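Local coordinates for protein Old Yellow Enzyme (Pichia, PDB 6AGZ) that probably reduces the activated carbon-carbon double bond of enone compounds, using a flavin mononucleotide cofactor held in a TIM-barrel fold, at residues Q154-L158 with E159-Q163. Numbering follows the deposited sequence.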
ATOM      1  N   GLN A 154      11.669  21.384  20.788  1.00 19.86           N
ATOM      2  CA  GLN A 154      10.829  20.918  21.879  1.00 20.82           C
ATOM      3  C   GLN A 154       9.726  20.029  21.328  1.00 20.39           C
ATOM      4  O   GLN A 154       9.169  20.302  20.260  1.00 19.48           O
ATOM      5  CB  GLN A 154      10.209  22.091  22.651  1.00 22.37           C
ATOM      6  CG  GLN A 154      11.194  23.183  23.031  1.00 25.21           C
ATOM      7  CD  GLN A 154      10.640  24.126  24.080  1.00 28.70           C
ATOM      8  OE1 GLN A 154       9.929  23.708  24.993  1.00 29.38           O
ATOM      9  NE2 GLN A 154      10.962  25.409  23.952  1.00 29.69           N
ATOM     10  N   ALA A 155       9.420  18.960  22.059  1.00 19.51           N
ATOM     11  CA  ALA A 155       8.267  18.138  21.724  1.00 19.60           C
ATOM     12  C   ALA A 155       6.991  18.895  22.062  1.00 18.03           C
ATOM     13  O   ALA A 155       6.842  19.417  23.171  1.00 17.50           O
ATOM     14  CB  ALA A 155       8.320  16.809  22.477  1.00 19.83           C
ATOM     15  N   MET A 156       6.076  18.966  21.097  1.00 18.27           N
ATOM     16  CA  MET A 156       4.863  19.751  21.278  1.00 19.60           C
ATOM     17  C   MET A 156       4.023  19.207  22.425  1.00 19.67           C
ATOM     18  O   MET A 156       3.844  17.994  22.568  1.00 18.55           O
ATOM     19  CB  MET A 156       4.038  19.761  19.990  1.00 21.20           C
ATOM     20  CG  MET A 156       4.705  20.467  18.825  1.00 23.74           C
ATOM     21  SD  MET A 156       3.613  20.591  17.397  1.00 27.06           S
ATOM     22  CE  MET A 156       2.318  21.623  18.064  1.00 28.31           C
ATOM     23  N   THR A 157       3.518  20.115  23.252  1.00 20.91           N
ATOM     24  CA  THR A 157       2.547  19.749  24.267  1.00 22.35           C
ATOM     25  C   THR A 157       1.182  19.528  23.621  1.00 23.15           C
ATOM     26  O   THR A 157       0.962  19.839  22.448  1.00 23.39           O
ATOM     27  CB  THR A 157       2.457  20.831  25.344  1.00 22.73           C
ATOM     28  OG1 THR A 157       1.926  22.032  24.771  1.00 21.12           O
ATOM     29  CG2 THR A 157       3.834  21.123  25.923  1.00 23.30           C
ATOM     30  N   LEU A 158       0.255  18.970  24.403  1.00 25.16           N
ATOM     31  CA  LEU A 158      -1.118  18.837  23.927  1.00 25.40           C
ATOM     32  C   LEU A 158      -1.718  20.198  23.602  1.00 24.19           C
ATOM     33  O   LEU A 158      -2.427  20.354  22.598  1.00 22.17           O
ATOM     34  CB  LEU A 158      -1.966  18.110  24.971  1.00 27.04           C
ATOM     35  CG  LEU A 158      -1.992  16.583  24.893  1.00 29.08           C
ATOM     36  CD1 LEU A 158      -2.476  15.987  26.204  1.00 30.28           C
ATOM     37  CD2 LEU A 158      -2.878  16.134  23.743  1.00 30.16           C
ATOM     38  N   GLU A 159      -1.429  21.202  24.435  1.00 23.96           N
ATOM     39  CA  GLU A 159      -1.948  22.545  24.197  1.00 24.32           C
ATOM     40  C   GLU A 159      -1.418  23.121  22.891  1.00 20.98           C
ATOM     41  O   GLU A 159      -2.164  23.756  22.136  1.00 20.03           O
ATOM     42  CB  GLU A 159      -1.594  23.457  25.372  1.00 28.91           C
ATOM     43  CG  GLU A 159      -1.901  24.928  25.137  1.00 33.44           C
ATOM     44  CD  GLU A 159      -3.367  25.188  24.838  1.00 37.63           C
ATOM     45  OE1 GLU A 159      -4.226  24.421  25.322  1.00 39.26           O
ATOM     46  OE2 GLU A 159      -3.659  26.163  24.114  1.00 39.14           O
ATOM     47  N   GLN A 160      -0.131  22.913  22.605  1.00 19.75           N
ATOM     48  CA  GLN A 160       0.435  23.422  21.361  1.00 17.45           C
ATOM     49  C   GLN A 160      -0.158  22.721  20.144  1.00 15.06           C
ATOM     50  O   GLN A 160      -0.281  23.334  19.078  1.00 15.15           O
ATOM     51  CB  GLN A 160       1.957  23.279  21.380  1.00 17.41           C
ATOM     52  CG  GLN A 160       2.644  24.204  22.374  1.00 18.51           C
ATOM     53  CD  GLN A 160       4.126  23.917  22.522  1.00 19.20           C
ATOM     54  OE1 GLN A 160       4.552  22.763  22.513  1.00 19.29           O
ATOM     55  NE2 GLN A 160       4.920  24.973  22.660  1.00 19.37           N
ATOM     56  N   ILE A 161      -0.534  21.448  20.282  1.00 15.98           N
ATOM     57  CA  ILE A 161      -1.163  20.734  19.174  1.00 16.25           C
ATOM     58  C   ILE A 161      -2.574  21.261  18.938  1.00 17.72           C
ATOM     59  O   ILE A 161      -2.981  21.515  17.795  1.00 18.44           O
ATOM     60  CB  ILE A 161      -1.158  19.219  19.446  1.00 16.71           C
ATOM     61  CG1 ILE A 161       0.281  18.692  19.470  1.00 14.55           C
ATOM     62  CG2 ILE A 161      -1.985  18.481  18.402  1.00 17.08           C
ATOM     63  CD1 ILE A 161       0.399  17.240  19.880  1.00 13.86           C
ATOM     64  N   GLU A 162      -3.342  21.431  20.018  1.00 18.34           N
ATOM     65  CA  GLU A 162      -4.658  22.057  19.910  1.00 21.18           C
ATOM     66  C   GLU A 162      -4.560  23.420  19.232  1.00 19.55           C
ATOM     67  O   GLU A 162      -5.340  23.742  18.326  1.00 21.64           O
ATOM     68  CB  GLU A 162      -5.282  22.194  21.300  1.00 24.14           C
ATOM     69  CG  GLU A 162      -5.664  20.875  21.943  1.00 26.70           C
ATOM     70  CD  GLU A 162      -6.861  20.232  21.273  1.00 29.62           C
ATOM     71  OE1 GLU A 162      -7.906  20.906  21.148  1.00 31.54           O
ATOM     72  OE2 GLU A 162      -6.756  19.058  20.863  1.00 30.85           O
ATOM     73  N   GLN A 163      -3.593  24.234  19.663  1.00 19.27           N
ATOM     74  CA  GLN A 163      -3.407  25.549  19.060  1.00 19.38           C
ATOM     75  C   GLN A 163      -3.018  25.434  17.593  1.00 19.17           C
ATOM     76  O   GLN A 163      -3.397  26.281  16.778  1.00 19.70           O
ATOM     77  CB  GLN A 163      -2.351  26.339  19.833  1.00 19.87           C
ATOM     78  CG  GLN A 163      -2.278  27.803  19.438  1.00 18.88           C
ATOM     79  CD  GLN A 163      -3.587  28.530  19.678  1.00 18.26           C
ATOM     80  OE1 GLN A 163      -4.161  28.455  20.764  1.00 17.93           O
ATOM     81  NE2 GLN A 163      -4.070  29.232  18.660  1.00 18.32           N
TER
HETATM   82  O   HOH W   1       6.929  22.172  23.741  1.00 25.84           O
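Thr157 and Gln160 exchange two hydrogen bonds where the chain leaves strand 153-155 and turns into helix 158-179. A chi1 of 66° places Thr157 OG1 beside both the backbone N and the carbonyl carbon, a rotation that turns the hydroxyl oxygen toward the backbone N-H of Gln160, from which it accepts at 3.1 Å. In return the Gln160 side chain runs back past that hydroxyl, CG lying 3.3 Å from Thr157 OG1, and its amide oxygen OE1 accepts from Thr157 N at 2.9 Å. This second bond is nearly straight (163° at the hydrogen). The reciprocal pair is a capping box with Thr157 as N-cap, in which the hydroxyl gives Gln160 N, a first-turn amide without a helical carbonyl four residues before it, an acceptor. Helix 158-179 precedes barrel strand 183-187 of the TIM barrel, whereas strand 153-155 pairs in parallel with 130-132, outside the eight-stranded sheet. A water donates to both Gln160 OE1 and Ala155 O, so OE1 takes two bonds and ties the strand end to the helix. On the buried side, Met156 bends at chi3 to lay CE against the helix, 3.7 Å from Gln160 CB and 3.8 Å from Ile161 CG1. Leu131, Leu193 and Phe197 also pack on Met156.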